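Local coordinates for fructose transport system repressor FruR (Pseudomonas putida, PDB 3O74), which probably binds specific DNA sites as a LacI-family regulator that represses or activates transcription, with fructose 1-phosphate as its preferred effector, at residues 94-104 against 254-263; 180-189 against 206-217. One frame throughout, in Å; residues are numbered along the deposited sequence.

Contact 1: residues 94-104 against 254-263; sequences PAHFCSVISDD and YEPGVHAVGR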
loop_
_atom_site.group_PDB
_atom_site.type_symbol
_atom_site.label_atom_id
_atom_site.label_comp_id
_atom_site.label_asym_id
_atom_site.label_seq_id
_atom_site.Cartn_x
_atom_site.Cartn_y
_atom_site.Cartn_z
ATOM N N PRO B 94 21.024 -17.871 -7.508
ATOM C CA PRO B 94 21.865 -17.117 -8.449
ATOM C C PRO B 94 22.450 -17.986 -9.564
ATOM O O PRO B 94 22.926 -17.458 -10.568
ATOM C CB PRO B 94 22.976 -16.556 -7.555
ATOM C CG PRO B 94 22.980 -17.426 -6.345
ATOM C CD PRO B 94 21.561 -17.841 -6.137
ATOM N N ALA B 95 22.408 -19.302 -9.387
ATOM C CA ALA B 95 22.921 -20.221 -10.396
ATOM C C ALA B 95 21.893 -20.545 -11.479
ATOM O O ALA B 95 22.237 -21.127 -12.509
ATOM C CB ALA B 95 23.426 -21.505 -9.739
ATOM N N HIS B 96 20.635 -20.170 -11.257
ATOM C CA HIS B 96 19.577 -20.572 -12.185
ATOM C C HIS B 96 18.561 -19.481 -12.539
ATOM O O HIS B 96 17.901 -19.557 -13.577
ATOM C CB HIS B 96 18.847 -21.808 -11.646
ATOM C CG HIS B 96 19.714 -23.016 -11.535
ATOM N ND1 HIS B 96 20.070 -23.789 -12.630
ATOM C CD2 HIS B 96 20.316 -23.602 -10.470
ATOM C CE1 HIS B 96 20.838 -24.781 -12.240
ATOM N NE2 HIS B 96 21.005 -24.690 -10.927
ATOM N N PHE B 97 18.439 -18.471 -11.684
ATOM C CA PHE B 97 17.424 -17.440 -11.871
ATOM C C PHE B 97 18.005 -16.035 -11.944
ATOM O O PHE B 97 19.031 -15.735 -11.341
ATOM C CB PHE B 97 16.390 -17.492 -10.739
ATOM C CG PHE B 97 15.665 -18.800 -10.638
ATOM C CD1 PHE B 97 16.079 -19.772 -9.742
ATOM C CD2 PHE B 97 14.561 -19.058 -11.435
ATOM C CE1 PHE B 97 15.410 -20.982 -9.646
ATOM C CE2 PHE B 97 13.890 -20.264 -11.348
ATOM C CZ PHE B 97 14.315 -21.227 -10.453
ATOM N N CYS B 98 17.330 -15.176 -12.697
ATOM C CA CYS B 98 17.615 -13.751 -12.699
ATOM C C CYS B 98 16.868 -13.092 -11.539
ATOM O O CYS B 98 15.660 -13.282 -11.390
ATOM C CB CYS B 98 17.154 -13.153 -14.032
ATOM S SG CYS B 98 17.328 -11.382 -14.171
ATOM N N SER B 99 17.580 -12.327 -10.714
ATOM C CA SER B 99 16.942 -11.619 -9.601
ATOM C C SER B 99 17.285 -10.138 -9.625
ATOM O O SER B 99 18.418 -9.755 -9.910
ATOM C CB SER B 99 17.362 -12.216 -8.249
ATOM O OG SER B 99 17.090 -13.606 -8.186
ATOM N N VAL B 100 16.300 -9.301 -9.329
ATOM C CA VAL B 100 16.563 -7.879 -9.152
ATOM C C VAL B 100 16.247 -7.496 -7.713
ATOM O O VAL B 100 15.113 -7.638 -7.261
ATOM C CB VAL B 100 15.731 -7.010 -10.119
ATOM C CG1 VAL B 100 16.125 -5.542 -9.996
ATOM C CG2 VAL B 100 15.908 -7.487 -11.548
ATOM N N ILE B 101 17.250 -6.998 -6.999
ATOM C CA ILE B 101 17.115 -6.755 -5.569
ATOM C C ILE B 101 17.788 -5.452 -5.153
ATOM O O ILE B 101 18.436 -4.793 -5.965
ATOM C CB ILE B 101 17.723 -7.913 -4.744
ATOM C CG1 ILE B 101 19.251 -7.941 -4.865
ATOM C CG2 ILE B 101 17.142 -9.250 -5.185
ATOM C CD1 ILE B 101 19.902 -9.021 -4.016
ATOM N N SER B 102 17.612 -5.075 -3.889
ATOM C CA SER B 102 18.325 -3.936 -3.332
ATOM C C SER B 102 19.614 -4.405 -2.667
ATOM O O SER B 102 19.707 -5.545 -2.219
ATOM C CB SER B 102 17.442 -3.176 -2.345
ATOM O OG SER B 102 16.370 -2.542 -3.017
ATOM N N ASP B 103 20.613 -3.528 -2.624
ATOM C CA ASP B 103 21.893 -3.856 -1.996
ATOM C C ASP B 103 21.760 -3.774 -0.478
ATOM O O ASP B 103 22.265 -2.843 0.149
ATOM C CB ASP B 103 22.984 -2.908 -2.491
ATOM C CG ASP B 103 24.362 -3.277 -1.976
ATOM O OD1 ASP B 103 24.486 -4.283 -1.243
ATOM O OD2 ASP B 103 25.327 -2.556 -2.306
ATOM N N ASP B 104 21.086 -4.766 0.099
ATOM C CA ASP B 104 20.653 -4.716 1.494
ATOM C C ASP B 104 21.771 -4.783 2.528
ATOM O O ASP B 104 21.718 -4.095 3.545
ATOM C CB ASP B 104 19.630 -5.817 1.770
ATOM C CG ASP B 104 18.285 -5.528 1.141
ATOM O OD1 ASP B 104 18.037 -4.361 0.767
ATOM O OD2 ASP B 104 17.476 -6.470 1.024
ATOM N N TYR B 254 18.218 -14.994 -21.372
ATOM C CA TYR B 254 18.015 -15.164 -19.937
ATOM C C TYR B 254 19.308 -15.647 -19.294
ATOM O O TYR B 254 19.728 -16.784 -19.509
ATOM C CB TYR B 254 16.890 -16.167 -19.673
ATOM C CG TYR B 254 16.477 -16.273 -18.223
ATOM C CD1 TYR B 254 17.162 -17.101 -17.348
ATOM C CD2 TYR B 254 15.391 -15.556 -17.731
ATOM C CE1 TYR B 254 16.788 -17.207 -16.020
ATOM C CE2 TYR B 254 15.009 -15.654 -16.403
ATOM C CZ TYR B 254 15.709 -16.485 -15.554
ATOM O OH TYR B 254 15.338 -16.588 -14.235
ATOM N N GLU B 255 19.942 -14.779 -18.512
ATOM C CA GLU B 255 21.162 -15.151 -17.804
ATOM C C GLU B 255 20.935 -15.119 -16.297
ATOM O O GLU B 255 20.548 -14.090 -15.746
ATOM C CB GLU B 255 22.317 -14.219 -18.180
ATOM C CG GLU B 255 23.611 -14.502 -17.419
ATOM C CD GLU B 255 24.736 -13.547 -17.780
ATOM O OE1 GLU B 255 24.671 -12.924 -18.860
ATOM O OE2 GLU B 255 25.691 -13.425 -16.983
ATOM N N PRO B 256 21.174 -16.253 -15.623
ATOM C CA PRO B 256 21.022 -16.289 -14.167
ATOM C C PRO B 256 21.961 -15.284 -13.517
ATOM O O PRO B 256 23.059 -15.047 -14.026
ATOM C CB PRO B 256 21.450 -17.715 -13.799
ATOM C CG PRO B 256 21.319 -18.503 -15.063
ATOM C CD PRO B 256 21.625 -17.544 -16.171
ATOM N N GLY B 257 21.534 -14.690 -12.410
ATOM C CA GLY B 257 22.375 -13.744 -11.705
ATOM C C GLY B 257 21.577 -12.711 -10.941
ATOM O O GLY B 257 20.415 -12.455 -11.246
ATOM N N VAL B 258 22.214 -12.116 -9.942
ATOM C CA VAL B 258 21.580 -11.092 -9.125
ATOM C C VAL B 258 21.936 -9.689 -9.609
ATOM O O VAL B 258 23.105 -9.379 -9.830
ATOM C CB VAL B 258 21.994 -11.236 -7.649
ATOM C CG1 VAL B 258 21.471 -10.073 -6.834
ATOM C CG2 VAL B 258 21.506 -12.567 -7.099
ATOM N N HIS B 259 20.922 -8.847 -9.781
ATOM C CA HIS B 259 21.138 -7.443 -10.114
ATOM C C HIS B 259 20.755 -6.599 -8.910
ATOM O O HIS B 259 19.589 -6.544 -8.529
ATOM C CB HIS B 259 20.298 -7.033 -11.324
ATOM C CG HIS B 259 20.604 -7.815 -12.564
ATOM N ND1 HIS B 259 20.183 -9.112 -12.741
ATOM C CD2 HIS B 259 21.294 -7.479 -13.679
ATOM C CE1 HIS B 259 20.603 -9.547 -13.921
ATOM N NE2 HIS B 259 21.274 -8.581 -14.506
ATOM N N ALA B 260 21.742 -5.952 -8.304
ATOM C CA ALA B 260 21.517 -5.203 -7.075
ATOM C C ALA B 260 21.419 -3.706 -7.325
ATOM O O ALA B 260 22.258 -3.129 -8.005
ATOM C CB ALA B 260 22.614 -5.504 -6.058
ATOM N N VAL B 261 20.389 -3.086 -6.759
ATOM C CA VAL B 261 20.212 -1.643 -6.857
ATOM C C VAL B 261 20.411 -1.009 -5.489
ATOM O O VAL B 261 19.838 -1.466 -4.498
ATOM C CB VAL B 261 18.808 -1.289 -7.372
ATOM C CG1 VAL B 261 18.629 0.226 -7.461
ATOM C CG2 VAL B 261 18.555 -1.947 -8.712
ATOM N N GLY B 262 21.220 0.045 -5.436
ATOM C CA GLY B 262 21.481 0.730 -4.182
ATOM C C GLY B 262 20.225 1.329 -3.574
ATOM O O GLY B 262 19.309 1.740 -4.290
ATOM N N ARG B 263 20.175 1.366 -2.248
ATOM C CA ARG B 263 19.115 2.073 -1.544
ATOM C C ARG B 263 19.524 3.527 -1.320
ATOM O O ARG B 263 20.711 3.840 -1.259
ATOM C CB ARG B 263 18.818 1.398 -0.204
ATOM C CG ARG B 263 18.126 0.046 -0.327
ATOM C CD ARG B 263 17.785 -0.548 1.035
ATOM N NE ARG B 263 17.030 -1.791 0.896
ATOM C CZ ARG B 263 15.710 -1.883 1.023
ATOM N NH1 ARG B 263 14.992 -0.807 1.311
ATOM N NH2 ARG B 263 15.106 -3.055 0.872
HETATM O O HOH W 1 16.971 -0.055 -4.172
HETATM O O HOH W 2 22.134 0.069 -0.634
#
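Tyr254 meets Cys98 because its CG lies anti to the backbone N (chi1 -172°), which carries the phenol to the start of strand 98-102. There Tyr254 OH accepts a bond from Cys98 N at 2.9 Å, while it also pairs with Val85 O in the next strand; His96 O sits in the plane of the ring, at its edge. In Ile101, CG1 is wedged between the backbone N and the carbonyl carbon (chi1 69°), and CD1 presses on Val258 CG1 at a tight 3.4 Å. The strands 98-102 and 257-261 run parallel in the sheet of the first lobe of the periplasmic-binding-protein-like sugar-binding fold of LacI regulators. On the face of Cys98 and Val100, where Leu244 of helix 234-250 packs, Cys98 SG approaches the His259 ring obliquely. Ser99 O receives His259 N at 2.7 Å and, weakly, the ND1 of the same residue. Beyond the strands, the Arg263 chain is extended from CG to NE and NE donates to Asp104 OD1 at 2.8 Å within the guanidinium plane, a salt bridge backed by a weak NH2 bond. Ser102 OG lies over one face of the guanidinium, toward its rim, and Arg138 pairs with Asp104 OD2.

Contact 2: residues 180-189 against 206-217; sequences LPDALVTTSY and SRQLQLGTFGDN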
loop_
_atom_site.group_PDB
_atom_site.type_symbol
_atom_site.label_atom_id
_atom_site.label_comp_id
_atom_site.label_asym_id
_atom_site.label_seq_id
_atom_site.Cartn_x
_atom_site.Cartn_y
_atom_site.Cartn_z
ATOM N N LEU B 180 14.642 0.575 27.279
ATOM C CA LEU B 180 14.927 0.769 25.861
ATOM C C LEU B 180 16.421 0.605 25.597
ATOM O O LEU B 180 17.246 0.915 26.457
ATOM C CB LEU B 180 14.490 2.160 25.401
ATOM C CG LEU B 180 13.032 2.574 25.581
ATOM C CD1 LEU B 180 12.853 4.022 25.157
ATOM C CD2 LEU B 180 12.116 1.665 24.784
ATOM N N PRO B 181 16.771 0.115 24.399
ATOM C CA PRO B 181 18.174 0.121 23.980
ATOM C C PRO B 181 18.545 1.540 23.564
ATOM O O PRO B 181 17.644 2.322 23.258
ATOM C CB PRO B 181 18.168 -0.794 22.758
ATOM C CG PRO B 181 16.802 -0.594 22.160
ATOM C CD PRO B 181 15.873 -0.383 23.338
ATOM N N ASP B 182 19.830 1.875 23.560
ATOM C CA ASP B 182 20.242 3.203 23.128
ATOM C C ASP B 182 19.997 3.394 21.634
ATOM O O ASP B 182 19.770 4.512 21.173
ATOM C CB ASP B 182 21.711 3.451 23.456
ATOM C CG ASP B 182 21.940 3.723 24.930
ATOM O OD1 ASP B 182 20.948 3.801 25.689
ATOM O OD2 ASP B 182 23.114 3.866 25.327
ATOM N N ALA B 183 20.032 2.296 20.886
ATOM C CA ALA B 183 19.884 2.354 19.436
ATOM C C ALA B 183 19.183 1.111 18.905
ATOM O O ALA B 183 19.318 0.021 19.465
ATOM C CB ALA B 183 21.246 2.521 18.764
ATOM N N LEU B 184 18.443 1.278 17.818
ATOM C CA LEU B 184 17.663 0.183 17.265
ATOM C C LEU B 184 17.563 0.259 15.748
ATOM O O LEU B 184 17.287 1.316 15.180
ATOM C CB LEU B 184 16.256 0.175 17.863
ATOM C CG LEU B 184 15.286 -0.821 17.225
ATOM C CD1 LEU B 184 15.653 -2.237 17.620
ATOM C CD2 LEU B 184 13.847 -0.511 17.618
ATOM N N VAL B 185 17.787 -0.879 15.101
ATOM C CA VAL B 185 17.570 -1.004 13.666
ATOM C C VAL B 185 16.459 -2.013 13.410
ATOM O O VAL B 185 16.488 -3.118 13.952
ATOM C CB VAL B 185 18.841 -1.474 12.940
ATOM C CG1 VAL B 185 18.543 -1.789 11.476
ATOM C CG2 VAL B 185 19.935 -0.428 13.053
ATOM N N THR B 186 15.473 -1.626 12.603
ATOM C CA THR B 186 14.460 -2.567 12.138
ATOM C C THR B 186 14.708 -2.867 10.665
ATOM O O THR B 186 15.027 -1.969 9.884
ATOM C CB THR B 186 13.032 -2.019 12.318
ATOM O OG1 THR B 186 12.932 -0.740 11.683
ATOM C CG2 THR B 186 12.696 -1.865 13.792
ATOM N N THR B 187 14.564 -4.132 10.288
ATOM C CA THR B 187 14.862 -4.554 8.924
ATOM C C THR B 187 13.705 -4.283 7.968
ATOM O O THR B 187 13.795 -4.577 6.777
ATOM C CB THR B 187 15.226 -6.038 8.866
ATOM O OG1 THR B 187 14.093 -6.825 9.255
ATOM C CG2 THR B 187 16.421 -6.328 9.791
ATOM N N SER B 188 12.619 -3.727 8.492
ATOM C CA SER B 188 11.437 -3.465 7.683
ATOM C C SER B 188 10.558 -2.415 8.344
ATOM O O SER B 188 10.372 -2.424 9.565
ATOM C CB SER B 188 10.638 -4.752 7.482
ATOM O OG SER B 188 9.417 -4.488 6.810
ATOM N N TYR B 189 10.011 -1.511 7.537
ATOM C CA TYR B 189 9.181 -0.444 8.080
ATOM C C TYR B 189 7.976 -0.972 8.851
ATOM O O TYR B 189 7.566 -0.377 9.849
ATOM C CB TYR B 189 8.714 0.526 6.989
ATOM C CG TYR B 189 7.847 1.618 7.556
ATOM C CD1 TYR B 189 8.406 2.648 8.300
ATOM C CD2 TYR B 189 6.469 1.602 7.392
ATOM C CE1 TYR B 189 7.622 3.645 8.847
ATOM C CE2 TYR B 189 5.671 2.599 7.936
ATOM C CZ TYR B 189 6.256 3.618 8.661
ATOM O OH TYR B 189 5.478 4.615 9.206
ATOM N N SER B 206 9.831 8.160 28.171
ATOM C CA SER B 206 10.715 7.031 27.915
ATOM C C SER B 206 10.498 6.520 26.493
ATOM O O SER B 206 9.862 5.485 26.288
ATOM C CB SER B 206 10.478 5.915 28.932
ATOM O OG SER B 206 11.609 5.061 29.014
ATOM N N ARG B 207 11.036 7.254 25.521
ATOM C CA ARG B 207 10.812 6.973 24.102
ATOM C C ARG B 207 11.872 7.618 23.209
ATOM O O ARG B 207 11.602 7.936 22.053
ATOM C CB ARG B 207 9.425 7.469 23.678
ATOM C CG ARG B 207 8.326 6.423 23.788
ATOM C CD ARG B 207 7.097 6.946 24.525
ATOM N NE ARG B 207 6.345 7.942 23.765
ATOM C CZ ARG B 207 5.055 8.203 23.954
ATOM N NH1 ARG B 207 4.369 7.532 24.869
ATOM N NH2 ARG B 207 4.446 9.129 23.225
ATOM N N GLN B 208 13.078 7.796 23.741
ATOM C CA GLN B 208 14.101 8.594 23.065
ATOM C C GLN B 208 15.344 7.816 22.608
ATOM O O GLN B 208 16.474 8.201 22.920
ATOM C CB GLN B 208 14.506 9.772 23.956
ATOM C CG GLN B 208 14.658 9.404 25.425
ATOM C CD GLN B 208 14.317 10.554 26.357
ATOM O OE1 GLN B 208 15.101 10.911 27.235
ATOM N NE2 GLN B 208 13.140 11.139 26.167
ATOM N N LEU B 209 15.132 6.735 21.862
ATOM C CA LEU B 209 16.241 5.972 21.286
ATOM C C LEU B 209 16.670 6.471 19.906
ATOM O O LEU B 209 15.948 7.224 19.251
ATOM C CB LEU B 209 15.908 4.475 21.215
ATOM C CG LEU B 209 14.471 3.995 20.979
ATOM C CD1 LEU B 209 13.711 4.875 20.004
ATOM C CD2 LEU B 209 14.471 2.543 20.513
ATOM N N GLN B 210 17.858 6.047 19.481
ATOM C CA GLN B 210 18.317 6.254 18.110
ATOM C C GLN B 210 17.675 5.200 17.215
ATOM O O GLN B 210 17.862 4.004 17.441
ATOM C CB GLN B 210 19.838 6.117 18.034
ATOM C CG GLN B 210 20.604 7.128 18.865
ATOM C CD GLN B 210 20.920 8.392 18.095
ATOM O OE1 GLN B 210 20.216 9.394 18.208
ATOM N NE2 GLN B 210 21.987 8.352 17.307
ATOM N N LEU B 211 16.934 5.636 16.197
ATOM C CA LEU B 211 16.186 4.710 15.348
ATOM C C LEU B 211 16.643 4.692 13.896
ATOM O O LEU B 211 16.900 5.735 13.297
ATOM C CB LEU B 211 14.691 5.028 15.382
ATOM C CG LEU B 211 13.889 4.634 16.616
ATOM C CD1 LEU B 211 12.438 5.031 16.424
ATOM C CD2 LEU B 211 14.009 3.142 16.872
ATOM N N GLY B 212 16.707 3.491 13.333
ATOM C CA GLY B 212 17.015 3.315 11.928
ATOM C C GLY B 212 16.209 2.158 11.368
ATOM O O GLY B 212 15.989 1.158 12.054
ATOM N N THR B 213 15.774 2.285 10.118
ATOM C CA THR B 213 14.909 1.277 9.519
ATOM C C THR B 213 15.138 1.131 8.019
ATOM O O THR B 213 15.658 2.036 7.366
ATOM C CB THR B 213 13.420 1.610 9.748
ATOM O OG1 THR B 213 12.606 0.513 9.313
ATOM C CG2 THR B 213 13.023 2.866 8.978
ATOM N N PHE B 214 14.763 -0.028 7.488
ATOM C CA PHE B 214 14.654 -0.205 6.049
ATOM C C PHE B 214 13.285 0.282 5.614
ATOM O O PHE B 214 12.316 0.194 6.370
ATOM C CB PHE B 214 14.842 -1.670 5.669
ATOM C CG PHE B 214 16.278 -2.097 5.608
ATOM C CD1 PHE B 214 17.040 -2.184 6.761
ATOM C CD2 PHE B 214 16.864 -2.421 4.394
ATOM C CE1 PHE B 214 18.367 -2.581 6.702
ATOM C CE2 PHE B 214 18.182 -2.817 4.330
ATOM C CZ PHE B 214 18.936 -2.898 5.484
ATOM N N GLY B 215 13.200 0.790 4.393
ATOM C CA GLY B 215 11.969 1.399 3.933
ATOM C C GLY B 215 11.848 2.788 4.523
ATOM O O GLY B 215 12.688 3.219 5.311
ATOM N N ASP B 216 10.797 3.497 4.141
ATOM C CA ASP B 216 10.626 4.866 4.583
ATOM C C ASP B 216 9.152 5.211 4.558
ATOM O O ASP B 216 8.335 4.468 4.013
ATOM C CB ASP B 216 11.409 5.817 3.678
ATOM C CG ASP B 216 11.527 7.214 4.259
ATOM O OD1 ASP B 216 11.129 7.414 5.427
ATOM O OD2 ASP B 216 12.024 8.111 3.547
ATOM N N ASN B 217 8.813 6.342 5.155
ATOM C CA ASN B 217 7.432 6.759 5.243
ATOM C C ASN B 217 7.369 8.263 5.418
ATOM O O ASN B 217 8.107 8.838 6.221
ATOM C CB ASN B 217 6.748 6.049 6.409
ATOM C CG ASN B 217 5.244 6.042 6.283
ATOM O OD1 ASN B 217 4.580 7.031 6.591
ATOM N ND2 ASN B 217 4.695 4.922 5.826
#
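Strands 183-186 and 210-214 run side by side in the same direction, their axes only 11° apart. Five backbone bonds alternate across them, from Gln210 N to Asp182 O at one end to Phe214 N to Thr186 O at the other, with Leu184 N to Gln210 O, Gly212 N to Leu184 O and Thr186 N to Gly212 O between. Gly212 faces Val185. On the opposite face Leu184 and Leu211 point the same way, CD2 against CD2 at 3.7 Å, and Leu209 CD2 closes on Leu184 CB at 4.0 Å. This is the strand pair of a beta-alpha-beta crossover: helix 189-201 connects the two strands and packs on the leucine face, with Phe196 against Leu211 and Leu192 against Thr186. At the carboxyl ends two hydroxyls bond in series. Thr186 OG1, set between its backbone N and carbonyl carbon (chi1 54°), donates to Thr213 OG1 at 2.7 Å, which in turn donates to Phe214 O at 3.0 Å; both buried hydroxyls thus have partners. The Phe214 ring takes Thr186 O at its edge, and its CB rests 3.3 Å from Thr187 O. Ser188 is the N-cap residue of helix 189-201, and its OG holds a glycerol, probably from the crystallisation liquor. One residue on, the Tyr189 side chain crosses that of Asn217 at about a right angle, yet the ring and amide planes are only 13° apart. Asn217 CB stands 3.4 Å from Tyr189 CZ and ND2 3.3 Å from CE2, with Leu219 of the second subunit also packing on the tyrosine.

Overall arrangement
Contact 2 is nested within the chain loop that contact 1 closes: 94-104 comes first, then 180-189 and 206-217, and finally 254-263. The centres lie about 27 Å apart, on opposite sides of the chain's centre, in what correspond to the two lobes of the LacI-type sugar-binding fold. Strand 227-231, antiparallel to strand 257-266, separates the two parallel pairs in the strand order. The contacts nevertheless touch where the lobes meet: Phe214 CD2 is 3.6 Å from Arg263 NE, and Phe214 CZ packs on Asp104 O. As in related LacI-family regulators, the effector probably binds in the cleft between these lobes.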